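Local coordinates for serine-pyruvate aminotransferase (AgxT) (Sulfolobus solfataricus, PDB 3ZRP), which probably transfers amino groups between serine or alanine and 2-oxo acids such as pyruvate or glyoxylate, using a bound pyridoxal 5'-phosphate cofactor, at residues S69-L74 and K97-N102; Q213-G218 and D222-L227. All blocks are in the same frame, centred on the assembly; numbering follows the deposited sequence. Where two conformers were deposited one is given.

How the interactions relate
Interaction 1 comes first along the chain and is complete before interaction 2 begins, yet their centres lie only 11 Å apart. Segment 69-74 runs on from the end of helix 63-69. The loop segment 97-102 leads from helix 87-96 to strand 102-106, within this chain an outermost strand of the seven-stranded sheet. Segment 213-218 leaves helix 204-212, and 222-227 starts helix 223-234. Ser72 of segment 69-74 ties that segment to 222-227: its O probably accepts from Arg224 NH1 (2.8 Å), and its OG probably bonds Leu223 N (2.8 Å). Both contacts also reach the second subunit, where Arg98 of one chain bonds the Ala217 carbonyl of the other, so this part of the fold contributes to the dimer interface.

Interaction 1: S69-L74 and K97-N102; sequences SVTSLL and KRYPVN
Tyr99 OH is gripped by a water that donates to it at 2.7 Å and by a hydrogen bond with the carboxylate of Glu68, a residue on helix 63-69 just before the segment. The same water donates to Thr71 OG1 at 3.0 Å, linking the two hydroxyls across the contact, and OG1 also bonds the Glu68 carbonyl. Beside this water bridge the Thr71 methyl sits squarely on the tyrosine: CG2 lies 3.6 Å from the Tyr99 ring centroid and 2° off its normal, a CH-pi contact in which the two side chains cross at about a right angle. CG2 stands opposite the carbonyl carbon (OG1 chi1 59°), which aims the methyl at the ring while OG1 turns toward the water. Thr71 belongs to the 3-10 turn 70-73 after helix 63-69; Tyr99 precedes an inverse gamma turn centred on Pro100, closed by Val101 N to Tyr99 O (2.8 Å), on the way into strand 102-106, at the edge of the central sheet within this chain. Beyond that turn Leu74 CD1 lies 4.3 Å from Val101 CG1. Phe96 and Ile80 touch both of these side chains, and Gly218 of the second subunit packs on Tyr99.

Interaction 2: Q213-G218 and D222-L227; sequences QNSIAG and DLRNWL
Arg224 points CG away from its carbonyl carbon (chi1 -62°) and stays extended from CG to NE, carrying its guanidinium from the first turn of helix 223-234 across to the Gln213 carbonyl. Asp222, whose CG lies opposite the backbone N, turns its carboxylate back over the helix start. Arg224 NE bonds Gln213 O at 3.0 Å, bent to 130° at the hydrogen and with the oxygen tilted out of the guanidinium plane; NH2 adds a weak bond to the same oxygen at 2.9 Å. The backbone from Asn214 C to Ser215 N lies over one guanidinium face. In the guanidinium plane, NH1 meets Asp222 OD1 at 3.0 Å in a salt bridge, while Ser72 O gives NH1 a further partner. Asp222 is the N-cap: OD1 also accepts from Arg224 N at 2.9 Å, and these two donors approach from opposite faces of the carboxylate. Its other oxygen, OD2, takes two waters, one shared with Ser215 OG and one with Gly218 O. Ser215 OG accepts from Ala217 N at 3.0 Å, an ST turn that shapes the loop where Ala217 CB rests against Asp222 CB (3.7 Å). Ala217 O and Ser215 O accept hydrogen bonds from Arg98 NH2 of the second subunit, the Ser215 one weak. A methionine in place of Arg224 would probably leave the Gln213 and Ser72 carbonyls without this donor and Asp222 without its cationic mate, the Gln213 end of the loop being held less firmly to the helix. With a cation beside it and the helix N-terminus donating to it, the Asp222 carboxylate is likely to stay ionised, so the one carboxylate caps the helix and steadies the guanidinium that grips the Gln213 carbonyl.

Interaction 1: S69-L74 and K97-N102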
loop_
_atom_site.group_PDB
_atom_site.type_symbol
_atom_site.label_atom_id
_atom_site.label_comp_id
_atom_site.label_asym_id
_atom_site.label_seq_id
_atom_site.Cartn_x
_atom_site.Cartn_y
_atom_site.Cartn_z
ATOM N N SER A 69 -2.258 3.093 -12.066
ATOM C CA SER A 69 -1.719 1.912 -12.739
ATOM C C SER A 69 -2.254 1.725 -14.185
ATOM O O SER A 69 -1.658 0.999 -14.968
ATOM C CB SER A 69 -1.902 0.651 -11.899
ATOM O OG SER A 69 -3.198 0.063 -12.060
ATOM N N VAL A 70 -3.371 2.374 -14.520
ATOM C CA VAL A 70 -3.918 2.365 -15.901
ATOM C C VAL A 70 -2.936 3.009 -16.897
ATOM O O VAL A 70 -2.931 2.682 -18.082
ATOM C CB VAL A 70 -5.340 2.986 -15.952
ATOM C CG1 VAL A 70 -5.814 3.173 -17.396
ATOM C CG2 VAL A 70 -6.343 2.136 -15.127
ATOM N N THR A 71 -2.028 3.861 -16.409
ATOM C CA THR A 71 -0.913 4.364 -17.256
ATOM C C THR A 71 -0.055 3.241 -17.895
ATOM O O THR A 71 0.678 3.499 -18.877
ATOM C CB THR A 71 -0.021 5.370 -16.501
ATOM O OG1 THR A 71 0.538 4.742 -15.335
ATOM C CG2 THR A 71 -0.857 6.594 -16.126
ATOM N N SER A 72 -0.163 2.019 -17.342
ATOM C CA SER A 72 0.493 0.809 -17.851
ATOM C C SER A 72 0.008 0.470 -19.263
ATOM O O SER A 72 0.659 -0.317 -19.988
ATOM C CB SER A 72 0.195 -0.393 -16.936
ATOM O OG SER A 72 0.708 -0.214 -15.600
ATOM N N LEU A 73 -1.142 1.032 -19.638
ATOM C CA LEU A 73 -1.768 0.750 -20.945
ATOM C C LEU A 73 -1.594 1.888 -21.955
ATOM O O LEU A 73 -2.187 1.864 -23.055
ATOM C CB LEU A 73 -3.260 0.429 -20.745
ATOM C CG LEU A 73 -3.558 -0.782 -19.840
ATOM C CD1 LEU A 73 -5.059 -0.939 -19.664
ATOM C CD2 LEU A 73 -2.936 -2.098 -20.359
ATOM N N LEU A 74 -0.786 2.884 -21.581
ATOM C CA LEU A 74 -0.688 4.131 -22.339
ATOM C C LEU A 74 0.702 4.402 -22.902
ATOM O O LEU A 74 1.722 3.902 -22.401
ATOM C CB LEU A 74 -1.168 5.327 -21.499
ATOM C CG LEU A 74 -2.650 5.290 -21.055
ATOM C CD1 LEU A 74 -2.968 6.447 -20.144
ATOM C CD2 LEU A 74 -3.596 5.278 -22.261
ATOM N N LYS A 97 -2.377 14.410 -15.555
ATOM C CA LYS A 97 -1.565 15.622 -15.661
ATOM C C LYS A 97 -0.089 15.338 -15.403
ATOM O O LYS A 97 0.777 16.080 -15.858
ATOM C CB LYS A 97 -2.023 16.674 -14.651
ATOM C CG LYS A 97 -3.062 17.690 -15.149
ATOM C CD LYS A 97 -3.270 18.774 -14.054
ATOM C CE LYS A 97 -4.606 19.509 -14.160
ATOM N NZ LYS A 97 -4.728 20.294 -15.423
ATOM N N ARG A 98 0.196 14.252 -14.687
ATOM C CA ARG A 98 1.573 13.872 -14.374
ATOM C C ARG A 98 2.247 13.096 -15.503
ATOM O O ARG A 98 3.429 12.793 -15.412
ATOM C CB ARG A 98 1.615 13.047 -13.081
ATOM C CG ARG A 98 1.036 13.731 -11.831
ATOM C CD ARG A 98 1.597 15.139 -11.615
ATOM N NE ARG A 98 3.042 15.076 -11.393
ATOM C CZ ARG A 98 3.830 16.119 -11.136
ATOM N NH1 ARG A 98 3.306 17.336 -11.066
ATOM N NH2 ARG A 98 5.144 15.940 -10.966
ATOM N N TYR A 99 1.487 12.749 -16.550
ATOM C CA TYR A 99 1.960 11.887 -17.620
ATOM C C TYR A 99 1.888 12.611 -18.962
ATOM O O TYR A 99 1.035 13.469 -19.145
ATOM C CB TYR A 99 1.151 10.575 -17.663
ATOM C CG TYR A 99 1.428 9.726 -16.420
ATOM C CD1 TYR A 99 0.745 9.984 -15.206
ATOM C CD2 TYR A 99 2.447 8.754 -16.423
ATOM C CE1 TYR A 99 1.032 9.236 -14.023
ATOM C CE2 TYR A 99 2.723 7.999 -15.285
ATOM C CZ TYR A 99 2.038 8.253 -14.086
ATOM O OH TYR A 99 2.366 7.520 -12.967
ATOM N N PRO A 100 2.767 12.243 -19.916
ATOM C CA PRO A 100 2.794 12.825 -21.276
ATOM C C PRO A 100 1.623 12.346 -22.147
ATOM O O PRO A 100 1.823 11.641 -23.160
ATOM C CB PRO A 100 4.137 12.330 -21.832
ATOM C CG PRO A 100 4.363 11.023 -21.145
ATOM C CD PRO A 100 3.801 11.198 -19.741
ATOM N N VAL A 101 0.408 12.699 -21.728
ATOM C CA VAL A 101 -0.808 12.298 -22.419
ATOM C C VAL A 101 -1.700 13.515 -22.660
ATOM O O VAL A 101 -1.510 14.552 -22.039
ATOM C CB VAL A 101 -1.601 11.179 -21.682
ATOM C CG1 VAL A 101 -0.876 9.857 -21.768
ATOM C CG2 VAL A 101 -1.920 11.576 -20.222
ATOM N N ASN A 102 -2.647 13.389 -23.587
ATOM C CA ASN A 102 -3.585 14.459 -23.873
ATOM C C ASN A 102 -4.931 14.135 -23.250
ATOM O O ASN A 102 -5.509 13.075 -23.513
ATOM C CB ASN A 102 -3.732 14.650 -25.381
ATOM C CG ASN A 102 -2.441 15.124 -26.030
ATOM O OD1 ASN A 102 -1.893 16.173 -25.673
ATOM N ND2 ASN A 102 -1.947 14.355 -26.990
HETATM O O HOH W 1 2.733 4.883 -13.236
#

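Interaction 2: Q213-G218 and D222-L227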
loop_
_atom_site.group_PDB
_atom_site.type_symbol
_atom_site.label_atom_id
_atom_site.label_comp_id
_atom_site.label_asym_id
_atom_site.label_seq_id
_atom_site.Cartn_x
_atom_site.Cartn_y
_atom_site.Cartn_z
ATOM N N GLN A 213 3.612 -4.545 -25.361
ATOM C CA GLN A 213 4.002 -3.160 -25.574
ATOM C C GLN A 213 4.698 -2.565 -24.356
ATOM O O GLN A 213 4.516 -3.058 -23.231
ATOM C CB GLN A 213 2.781 -2.302 -25.914
ATOM C CG GLN A 213 1.850 -2.886 -26.984
ATOM C CD GLN A 213 0.754 -1.908 -27.392
ATOM O OE1 GLN A 213 0.963 -0.691 -27.420
ATOM N NE2 GLN A 213 -0.420 -2.439 -27.712
ATOM N N ASN A 214 5.496 -1.525 -24.612
ATOM C CA ASN A 214 6.076 -0.659 -23.583
ATOM C C ASN A 214 4.998 0.311 -23.077
ATOM O O ASN A 214 3.892 0.340 -23.600
ATOM C CB ASN A 214 7.246 0.146 -24.161
ATOM C CG ASN A 214 8.350 -0.736 -24.757
ATOM O OD1 ASN A 214 9.046 -1.464 -24.037
ATOM N ND2 ASN A 214 8.516 -0.664 -26.083
ATOM N N SER A 215 5.313 1.132 -22.069
ATOM C CA SER A 215 4.295 2.061 -21.616
ATOM C C SER A 215 4.936 3.240 -20.907
ATOM O O SER A 215 6.137 3.248 -20.712
ATOM C CB SER A 215 3.319 1.388 -20.633
ATOM O OG SER A 215 3.874 1.369 -19.313
ATOM N N ILE A 216 4.107 4.202 -20.527
ATOM C CA ILE A 216 4.595 5.374 -19.789
ATOM C C ILE A 216 4.551 5.172 -18.273
ATOM O O ILE A 216 4.809 6.135 -17.512
ATOM C CB ILE A 216 3.789 6.647 -20.157
ATOM C CG1 ILE A 216 2.302 6.515 -19.731
ATOM C CG2 ILE A 216 3.950 6.946 -21.676
ATOM C CD1 ILE A 216 1.398 7.637 -20.262
ATOM N N ALA A 217 4.223 3.968 -17.813
ATOM C CA ALA A 217 4.141 3.721 -16.350
ATOM C C ALA A 217 5.485 3.943 -15.638
ATOM O O ALA A 217 6.563 3.857 -16.243
ATOM C CB ALA A 217 3.606 2.313 -16.063
ATOM N N GLY A 218 5.399 4.253 -14.349
ATOM C CA GLY A 218 6.546 4.173 -13.465
ATOM C C GLY A 218 6.952 2.735 -13.196
ATOM O O GLY A 218 6.762 1.827 -14.016
ATOM N N ASP A 222 3.563 -0.073 -12.499
ATOM C CA ASP A 222 3.469 -0.753 -13.796
ATOM C C ASP A 222 2.890 -2.140 -13.534
ATOM O O ASP A 222 3.496 -2.947 -12.811
ATOM C CB ASP A 222 4.842 -0.814 -14.474
ATOM C CG ASP A 222 4.814 -1.513 -15.841
ATOM O OD1 ASP A 222 3.755 -2.035 -16.266
ATOM O OD2 ASP A 222 5.888 -1.551 -16.473
ATOM N N LEU A 223 1.687 -2.380 -14.069
ATOM C CA LEU A 223 0.986 -3.638 -13.922
ATOM C C LEU A 223 1.791 -4.843 -14.456
ATOM O O LEU A 223 1.615 -5.960 -13.953
ATOM C CB LEU A 223 -0.407 -3.575 -14.570
ATOM C CG LEU A 223 -1.408 -2.599 -13.918
ATOM C CD1 LEU A 223 -2.691 -2.494 -14.765
ATOM C CD2 LEU A 223 -1.700 -3.011 -12.439
ATOM N N ARG A 224 2.706 -4.595 -15.399
ATOM C CA ARG A 224 3.659 -5.632 -15.841
ATOM C C ARG A 224 4.484 -6.233 -14.706
ATOM O O ARG A 224 4.821 -7.408 -14.740
ATOM C CB ARG A 224 4.583 -5.126 -16.956
ATOM C CG ARG A 224 3.863 -4.735 -18.223
ATOM C CD ARG A 224 4.760 -3.941 -19.174
ATOM N NE ARG A 224 3.977 -3.474 -20.316
ATOM C CZ ARG A 224 3.085 -2.495 -20.267
ATOM N NH1 ARG A 224 2.863 -1.828 -19.123
ATOM N NH2 ARG A 224 2.423 -2.161 -21.360
ATOM N N ASN A 225 4.842 -5.427 -13.703
ATOM C CA ASN A 225 5.634 -5.921 -12.605
ATOM C C ASN A 225 4.851 -6.793 -11.625
ATOM O O ASN A 225 5.436 -7.645 -10.959
ATOM C CB ASN A 225 6.332 -4.743 -11.884
ATOM C CG ASN A 225 7.399 -4.122 -12.734
ATOM O OD1 ASN A 225 8.082 -4.822 -13.474
ATOM N ND2 ASN A 225 7.553 -2.807 -12.654
ATOM N N TRP A 226 3.536 -6.600 -11.542
ATOM C CA TRP A 226 2.714 -7.370 -10.605
ATOM C C TRP A 226 2.147 -8.633 -11.259
ATOM O O TRP A 226 1.811 -9.583 -10.556
ATOM C CB TRP A 226 1.551 -6.549 -10.065
ATOM C CG TRP A 226 2.060 -5.487 -9.172
ATOM C CD1 TRP A 226 2.246 -4.171 -9.515
ATOM C CD2 TRP A 226 2.576 -5.635 -7.834
ATOM N NE1 TRP A 226 2.799 -3.500 -8.455
ATOM C CE2 TRP A 226 2.996 -4.361 -7.411
ATOM C CE3 TRP A 226 2.684 -6.710 -6.944
ATOM C CZ2 TRP A 226 3.539 -4.116 -6.122
ATOM C CZ3 TRP A 226 3.216 -6.490 -5.674
ATOM C CH2 TRP A 226 3.637 -5.183 -5.266
ATOM N N LEU A 227 2.049 -8.618 -12.582
ATOM C CA LEU A 227 1.455 -9.743 -13.341
ATOM C C LEU A 227 2.062 -11.127 -13.025
ATOM O O LEU A 227 1.303 -12.083 -12.835
ATOM C CB LEU A 227 1.493 -9.485 -14.851
ATOM C CG LEU A 227 0.233 -9.331 -15.690
ATOM C CD1 LEU A 227 0.613 -9.285 -17.183
ATOM C CD2 LEU A 227 -0.742 -10.465 -15.427
HETATM O O HOH W 2 5.795 -0.597 -19.094
HETATM O O HOH W 3 8.070 -0.436 -15.142
#